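PDB 4AW7: beta-porphyranase A from Bacteroides plebeius, which cleaves the sulfated red-seaweed polysaccharide porphyran at (1->4) linkages between beta-D-galactopyranose and alpha-L-galactopyranose-6-sulfate. Local coordinates for residues W72-Y77 with E129-S134; K87-K92 with G124-E129. All coordinates share one frame; numbering follows the deposited sequence.

Contact 1 (W72-Y77 with E129-S134); sequences WGPYSY and EYYSNS. With L6S (6-O-sulfo-alpha-L-galactopyranose), chain B; GAL (beta-D-galactopyranose), chain C.
Tyr130 packs its ring against Pro74 and Tyr77, one turn apart on helix 74-82. Pro74 CA lies over one face, 4.1 Å from the centroid of the Tyr130 ring, in a CH-pi contact, while Pro74 CG touches CE2 of Tyr131 at 3.5 Å. Tyr130 CE1 comes down at a slant on one face of the Tyr77 ring, 3.3 Å from Tyr77 CG, with the two planes at 52°. With CG anti to the backbone N (chi1 175°), the Tyr77 ring turns a face to Tyr130 and an edge to the sulfate, CD2 lying 3.4 Å from O3S of the sulfated galactose L6S. The same oxygen accepts a hydrogen bond from Trp72 NE1 (2.9 Å), and Lys81 also bonds this sugar. The indole of Trp72 has Ser76 OG on one face and, on the other, C5 of the galactose GAL over its centre. At the turn into helix 74-82, Gly73, the N-cap residue, donates its N-H to Ser76 OG (2.9 Å); Glu107 binds both Ser76 OG and Tyr75 N. Trp72 and Lys81 are substrate-binding residues, so this helix N-terminus, backed by helix 120-132, is part of the porphyran-binding site.

Contact 2 (K87-K92 with G124-E129); sequences KYPQMK and GAWSAE
Aromatic stacking dominates where Tyr88 lies flat on Trp126. The Tyr88 ring and the five-membered ring of Trp126 form an offset stack, with centroids 4.4 Å apart and planes only 8° from parallel. The shift brings Tyr88 CD1 to 3.5 Å from Trp126 CD1 and leaves each ring partly over the other residue's methylene. CH-pi contacts follow from that offset: Trp126 CB sits 3.9 Å from the centroid of the Tyr88 ring, and Tyr88 CB lies over the five-membered ring of the indole. On the same indole face Pro89 continues the cover, its CD 4.1 Å from the centroid of the six-membered ring. Trp126 holds its CG anti to the backbone N (chi1 169°), which carries the indole out from helix 120-132 toward the loop.

Sulfur and van der Waals contacts close the far end of the indole. Met91 SD approaches Trp126 CH2 obliquely at 3.9 Å, a Met-aromatic contact, and the carbonyl oxygen of Pro89 packs against Trp126 CZ3 at 3.2 Å. A bend at chi2 (57°) sets the sulfur of Met91 beside the indole, while Met91 CG, placed by chi1, rests 3.8 Å from Glu129 O.

The polar edge of the indole is satisfied elsewhere, because Trp126 NE1 donates to Pro74 O in helix 74-82, and Ala78 of that helix touches both Tyr88 and Trp126. The loop is therefore held by dispersion and CH-pi contacts, without a direct hydrogen bond, and the bond to Pro74 O probably adds to the stack in setting how the indole is turned.

Overall arrangement
Both contacts use helix 120-132 and share Glu129, and contact 2 is nested within the chain segment that contact 1 closes. Their centres are about 7 Å apart. Contact 1 is buried and pairs this helix with the start of helix 74-82, next to the parallel sheet and the bound glycan; contact 2 lies at the surface, where an irregular loop packs against the same helix. Neither has a direct hydrogen bond between its segments, and both rely on aromatic and proline groups, but contact 1 meets its rings at a slant and continues into sulfate and sugar recognition, whereas contact 2 stacks them nearly parallel. The indole N-H of contact 2 ends on the backbone of contact 1, and Asn133 packs on Met91.

Contact 1 (W72-Y77 with E129-S134)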
loop_
_atom_site.group_PDB
_atom_site.type_symbol
_atom_site.label_atom_id
_atom_site.label_comp_id
_atom_site.label_asym_id
_atom_site.label_seq_id
_atom_site.Cartn_x
_atom_site.Cartn_y
_atom_site.Cartn_z
ATOM N N TRP A 72 8.451 5.621 18.292
ATOM C CA TRP A 72 9.453 5.455 19.339
ATOM C C TRP A 72 10.511 4.520 18.836
ATOM O O TRP A 72 10.205 3.578 18.113
ATOM C CB TRP A 72 8.832 4.880 20.606
ATOM C CG TRP A 72 9.690 5.218 21.829
ATOM C CD1 TRP A 72 10.562 4.408 22.481
ATOM C CD2 TRP A 72 9.744 6.492 22.493
ATOM N NE1 TRP A 72 11.121 5.090 23.539
ATOM C CE2 TRP A 72 10.647 6.376 23.550
ATOM C CE3 TRP A 72 9.096 7.713 22.291
ATOM C CZ2 TRP A 72 10.915 7.443 24.420
ATOM C CZ3 TRP A 72 9.351 8.770 23.147
ATOM C CH2 TRP A 72 10.265 8.629 24.184
ATOM N N GLY A 73 11.755 4.739 19.188
ATOM C CA GLY A 73 12.854 4.027 18.626
ATOM C C GLY A 73 14.148 4.401 19.315
ATOM O O GLY A 73 14.128 4.984 20.399
ATOM N N PRO A 74 15.251 4.048 18.680
ATOM C CA PRO A 74 16.554 4.300 19.334
ATOM C C PRO A 74 16.810 5.759 19.631
ATOM O O PRO A 74 17.548 6.070 20.590
ATOM C CB PRO A 74 17.579 3.784 18.309
ATOM C CG PRO A 74 16.795 2.876 17.387
ATOM C CD PRO A 74 15.402 3.382 17.382
ATOM N N TYR A 75 16.271 6.650 18.800
ATOM C CA TYR A 75 16.634 8.071 18.867
ATOM C C TYR A 75 15.786 8.798 19.893
ATOM O O TYR A 75 16.306 9.634 20.661
ATOM C CB TYR A 75 16.647 8.699 17.449
ATOM C CG TYR A 75 17.550 7.913 16.577
ATOM C CD1 TYR A 75 18.942 7.996 16.740
ATOM C CD2 TYR A 75 17.071 6.993 15.665
ATOM C CE1 TYR A 75 19.788 7.188 16.034
ATOM C CE2 TYR A 75 17.919 6.188 14.942
ATOM C CZ TYR A 75 19.296 6.261 15.150
ATOM O OH TYR A 75 20.126 5.408 14.396
ATOM N N SER A 76 14.512 8.425 20.004
ATOM C CA SER A 76 13.657 8.939 21.067
ATOM C C SER A 76 14.145 8.339 22.420
ATOM O O SER A 76 14.287 9.067 23.415
ATOM C CB SER A 76 12.145 8.736 20.730
ATOM O OG SER A 76 11.896 7.486 20.141
ATOM N N TYR A 77 14.503 7.055 22.442
ATOM C CA TYR A 77 15.047 6.455 23.672
ATOM C C TYR A 77 16.339 7.164 24.110
ATOM O O TYR A 77 16.510 7.527 25.272
ATOM C CB TYR A 77 15.320 4.978 23.421
ATOM C CG TYR A 77 16.006 4.264 24.579
ATOM C CD1 TYR A 77 17.394 4.295 24.700
ATOM C CD2 TYR A 77 15.282 3.544 25.540
ATOM C CE1 TYR A 77 18.047 3.666 25.745
ATOM C CE2 TYR A 77 15.933 2.905 26.601
ATOM C CZ TYR A 77 17.320 2.970 26.689
ATOM O OH TYR A 77 18.006 2.335 27.710
ATOM N N GLU A 129 23.251 -1.156 18.382
ATOM C CA GLU A 129 23.515 -1.424 19.776
ATOM C C GLU A 129 22.209 -1.472 20.612
ATOM O O GLU A 129 22.031 -2.356 21.459
ATOM C CB GLU A 129 24.517 -0.367 20.252
ATOM C CG GLU A 129 24.880 -0.382 21.720
ATOM C CD GLU A 129 25.768 -1.541 22.159
ATOM O OE1 GLU A 129 26.190 -2.352 21.317
ATOM O OE2 GLU A 129 26.058 -1.587 23.372
ATOM N N TYR A 130 21.302 -0.536 20.363
ATOM C CA TYR A 130 20.041 -0.462 21.057
ATOM C C TYR A 130 19.241 -1.750 20.802
ATOM O O TYR A 130 18.816 -2.416 21.749
ATOM C CB TYR A 130 19.233 0.750 20.535
ATOM C CG TYR A 130 17.847 0.850 21.121
ATOM C CD1 TYR A 130 17.651 1.267 22.426
ATOM C CD2 TYR A 130 16.712 0.524 20.361
ATOM C CE1 TYR A 130 16.379 1.369 22.954
ATOM C CE2 TYR A 130 15.461 0.635 20.893
ATOM C CZ TYR A 130 15.293 1.048 22.183
ATOM O OH TYR A 130 14.047 1.155 22.751
ATOM N N TYR A 131 19.051 -2.130 19.538
ATOM C CA TYR A 131 18.223 -3.289 19.243
ATOM C C TYR A 131 18.892 -4.619 19.598
ATOM O O TYR A 131 18.216 -5.545 20.045
ATOM C CB TYR A 131 17.738 -3.237 17.794
ATOM C CG TYR A 131 16.646 -2.199 17.541
ATOM C CD1 TYR A 131 15.483 -2.193 18.286
ATOM C CD2 TYR A 131 16.781 -1.239 16.540
ATOM C CE1 TYR A 131 14.485 -1.279 18.051
ATOM C CE2 TYR A 131 15.772 -0.322 16.285
ATOM C CZ TYR A 131 14.644 -0.328 17.042
ATOM O OH TYR A 131 13.627 0.592 16.793
ATOM N N SER A 132 20.201 -4.746 19.392
ATOM C CA SER A 132 20.865 -6.026 19.675
ATOM C C SER A 132 20.957 -6.311 21.162
ATOM O O SER A 132 21.173 -7.476 21.534
ATOM C CB SER A 132 22.219 -6.114 18.984
ATOM O OG SER A 132 23.118 -5.238 19.577
ATOM N N ASN A 133 20.769 -5.301 21.997
ATOM C CA ASN A 133 20.702 -5.473 23.434
ATOM C C ASN A 133 19.288 -5.401 23.978
ATOM O O ASN A 133 19.053 -5.057 25.131
ATOM C CB ASN A 133 21.635 -4.470 24.141
ATOM C CG ASN A 133 23.086 -4.807 23.913
ATOM O OD1 ASN A 133 23.638 -5.680 24.592
ATOM N ND2 ASN A 133 23.716 -4.122 22.974
ATOM N N SER A 134 18.312 -5.674 23.103
ATOM C CA SER A 134 16.924 -5.710 23.497
ATOM C C SER A 134 16.396 -7.135 23.416
ATOM O O SER A 134 16.709 -7.865 22.505
ATOM C CB SER A 134 16.082 -4.830 22.555
ATOM O OG SER A 134 16.416 -3.448 22.633
HETATM O O1S L6S B . 13.267 4.433 28.235
HETATM O O2S L6S B . 13.220 6.230 26.574
HETATM O O3S L6S B . 11.980 4.130 26.161
HETATM C C1 L6S B . 9.073 8.982 28.279
HETATM C C2 L6S B . 8.987 9.719 29.638
HETATM C C3 L6S B . 8.891 8.721 30.791
HETATM C C4 L6S B . 10.084 7.741 30.715
HETATM C C5 L6S B . 10.098 7.039 29.334
HETATM C C6 L6S B . 11.305 6.149 29.172
HETATM O O2 L6S B . 7.832 10.570 29.692
HETATM O O3 L6S B . 8.924 9.401 32.043
HETATM O O4 L6S B . 11.319 8.475 30.930
HETATM O O5 L6S B . 10.120 8.010 28.208
HETATM O O6 L6S B . 11.240 5.544 27.885
HETATM S S1 L6S B . 12.443 5.110 27.191
HETATM C C1 GAL C . 5.972 7.494 24.989
HETATM C C2 GAL C . 6.239 8.091 26.362
HETATM C C3 GAL C . 7.666 7.771 26.759
HETATM C C4 GAL C . 7.910 6.263 26.645
HETATM C C5 GAL C . 7.520 5.751 25.250
HETATM C C6 GAL C . 7.676 4.241 25.084
HETATM O O2 GAL C . 6.077 9.482 26.264
HETATM O O3 GAL C . 7.870 8.225 28.084
HETATM O O4 GAL C . 7.164 5.593 27.644
HETATM O O5 GAL C . 6.167 6.101 24.945
HETATM O O6 GAL C . 7.380 3.844 23.765
HETATM O O HOH W 1 11.337 0.580 18.983
#

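Contact 2 (K87-K92 with G124-E129)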
loop_
_atom_site.group_PDB
_atom_site.type_symbol
_atom_site.label_atom_id
_atom_site.label_comp_id
_atom_site.label_asym_id
_atom_site.label_seq_id
_atom_site.Cartn_x
_atom_site.Cartn_y
_atom_site.Cartn_z
ATOM N N LYS A 87 23.989 12.146 20.541
ATOM C CA LYS A 87 24.769 11.622 21.665
ATOM C C LYS A 87 23.988 10.461 22.294
ATOM O O LYS A 87 22.818 10.612 22.666
ATOM C CB LYS A 87 24.994 12.734 22.671
ATOM C CG LYS A 87 25.680 13.994 22.116
ATOM C CD LYS A 87 27.216 13.972 22.138
ATOM C CE LYS A 87 27.823 13.410 20.859
ATOM N NZ LYS A 87 29.025 14.189 20.426
ATOM N N TYR A 88 24.663 9.319 22.448
ATOM C CA TYR A 88 23.998 8.052 22.785
ATOM C C TYR A 88 24.500 7.510 24.125
ATOM O O TYR A 88 25.689 7.666 24.468
ATOM C CB TYR A 88 24.177 7.056 21.630
ATOM C CG TYR A 88 23.731 7.702 20.347
ATOM C CD1 TYR A 88 22.403 8.070 20.164
ATOM C CD2 TYR A 88 24.631 8.006 19.352
ATOM C CE1 TYR A 88 21.985 8.738 19.015
ATOM C CE2 TYR A 88 24.221 8.629 18.189
ATOM C CZ TYR A 88 22.883 9.029 18.042
ATOM O OH TYR A 88 22.475 9.688 16.886
ATOM N N PRO A 89 23.570 6.970 24.930
ATOM C CA PRO A 89 23.927 6.421 26.251
ATOM C C PRO A 89 24.536 5.039 26.069
ATOM O O PRO A 89 24.677 4.566 24.953
ATOM C CB PRO A 89 22.590 6.353 26.955
ATOM C CG PRO A 89 21.651 5.931 25.800
ATOM C CD PRO A 89 22.145 6.766 24.621
ATOM N N GLN A 90 24.979 4.402 27.161
ATOM C CA GLN A 90 25.369 2.996 27.057
ATOM C C GLN A 90 24.130 2.131 27.291
ATOM O O GLN A 90 23.306 2.406 28.161
ATOM C CB GLN A 90 26.490 2.605 28.043
ATOM C CG GLN A 90 27.611 3.644 28.234
ATOM C CD GLN A 90 28.711 3.555 27.194
ATOM O OE1 GLN A 90 29.579 2.671 27.260
ATOM N NE2 GLN A 90 28.704 4.486 26.239
ATOM N N MET A 91 23.993 1.097 26.488
ATOM C CA MET A 91 22.882 0.177 26.594
ATOM C C MET A 91 23.289 -0.909 27.609
ATOM O O MET A 91 24.410 -1.426 27.527
ATOM C CB MET A 91 22.628 -0.383 25.188
ATOM C CG MET A 91 21.284 -0.938 24.939
ATOM S SD MET A 91 19.965 0.196 25.244
ATOM C CE MET A 91 18.603 -0.979 25.212
ATOM N N LYS A 92 22.408 -1.197 28.570
ATOM C CA LYS A 92 22.596 -2.346 29.488
ATOM C C LYS A 92 22.890 -3.595 28.634
ATOM O O LYS A 92 22.096 -3.961 27.755
ATOM C CB LYS A 92 21.350 -2.529 30.375
ATOM C CG LYS A 92 21.426 -3.666 31.457
ATOM C CD LYS A 92 20.140 -3.699 32.314
ATOM C CE LYS A 92 19.948 -5.027 33.099
ATOM N NZ LYS A 92 21.182 -5.563 33.729
ATOM N N GLY A 124 24.077 5.231 13.253
ATOM C CA GLY A 124 23.795 3.894 12.756
ATOM C C GLY A 124 24.233 2.819 13.737
ATOM O O GLY A 124 23.503 1.842 14.022
ATOM N N ALA A 125 25.442 2.971 14.278
ATOM C CA ALA A 125 25.924 2.028 15.293
ATOM C C ALA A 125 25.000 1.963 16.484
ATOM O O ALA A 125 24.756 0.880 17.033
ATOM C CB ALA A 125 27.363 2.409 15.737
ATOM N N TRP A 126 24.440 3.090 16.894
ATOM C CA TRP A 126 23.561 3.126 18.030
ATOM C C TRP A 126 22.295 2.324 17.741
ATOM O O TRP A 126 21.801 1.647 18.635
ATOM C CB TRP A 126 23.226 4.563 18.458
ATOM C CG TRP A 126 22.151 4.612 19.437
ATOM C CD1 TRP A 126 20.896 5.095 19.244
ATOM C CD2 TRP A 126 22.163 4.041 20.762
ATOM N NE1 TRP A 126 20.140 4.908 20.358
ATOM C CE2 TRP A 126 20.892 4.274 21.321
ATOM C CE3 TRP A 126 23.142 3.394 21.540
ATOM C CZ2 TRP A 126 20.551 3.839 22.613
ATOM C CZ3 TRP A 126 22.804 2.980 22.824
ATOM C CH2 TRP A 126 21.525 3.196 23.340
ATOM N N SER A 127 21.698 2.431 16.550
ATOM C CA SER A 127 20.500 1.636 16.299
ATOM C C SER A 127 20.797 0.170 16.530
ATOM O O SER A 127 19.987 -0.538 17.125
ATOM C CB SER A 127 19.926 1.874 14.899
ATOM O OG SER A 127 20.743 1.398 13.835
ATOM N N ALA A 128 21.938 -0.299 16.029
ATOM C CA ALA A 128 22.317 -1.707 16.199
ATOM C C ALA A 128 22.616 -2.061 17.639
ATOM O O ALA A 128 22.232 -3.122 18.101
ATOM C CB ALA A 128 23.432 -2.093 15.276
ATOM N N GLU A 129 23.251 -1.156 18.382
ATOM C CA GLU A 129 23.515 -1.424 19.776
ATOM C C GLU A 129 22.209 -1.472 20.612
ATOM O O GLU A 129 22.031 -2.356 21.459
ATOM C CB GLU A 129 24.517 -0.367 20.252
ATOM C CG GLU A 129 24.880 -0.382 21.720
ATOM C CD GLU A 129 25.768 -1.541 22.159
ATOM O OE1 GLU A 129 26.190 -2.352 21.317
ATOM O OE2 GLU A 129 26.058 -1.587 23.372
#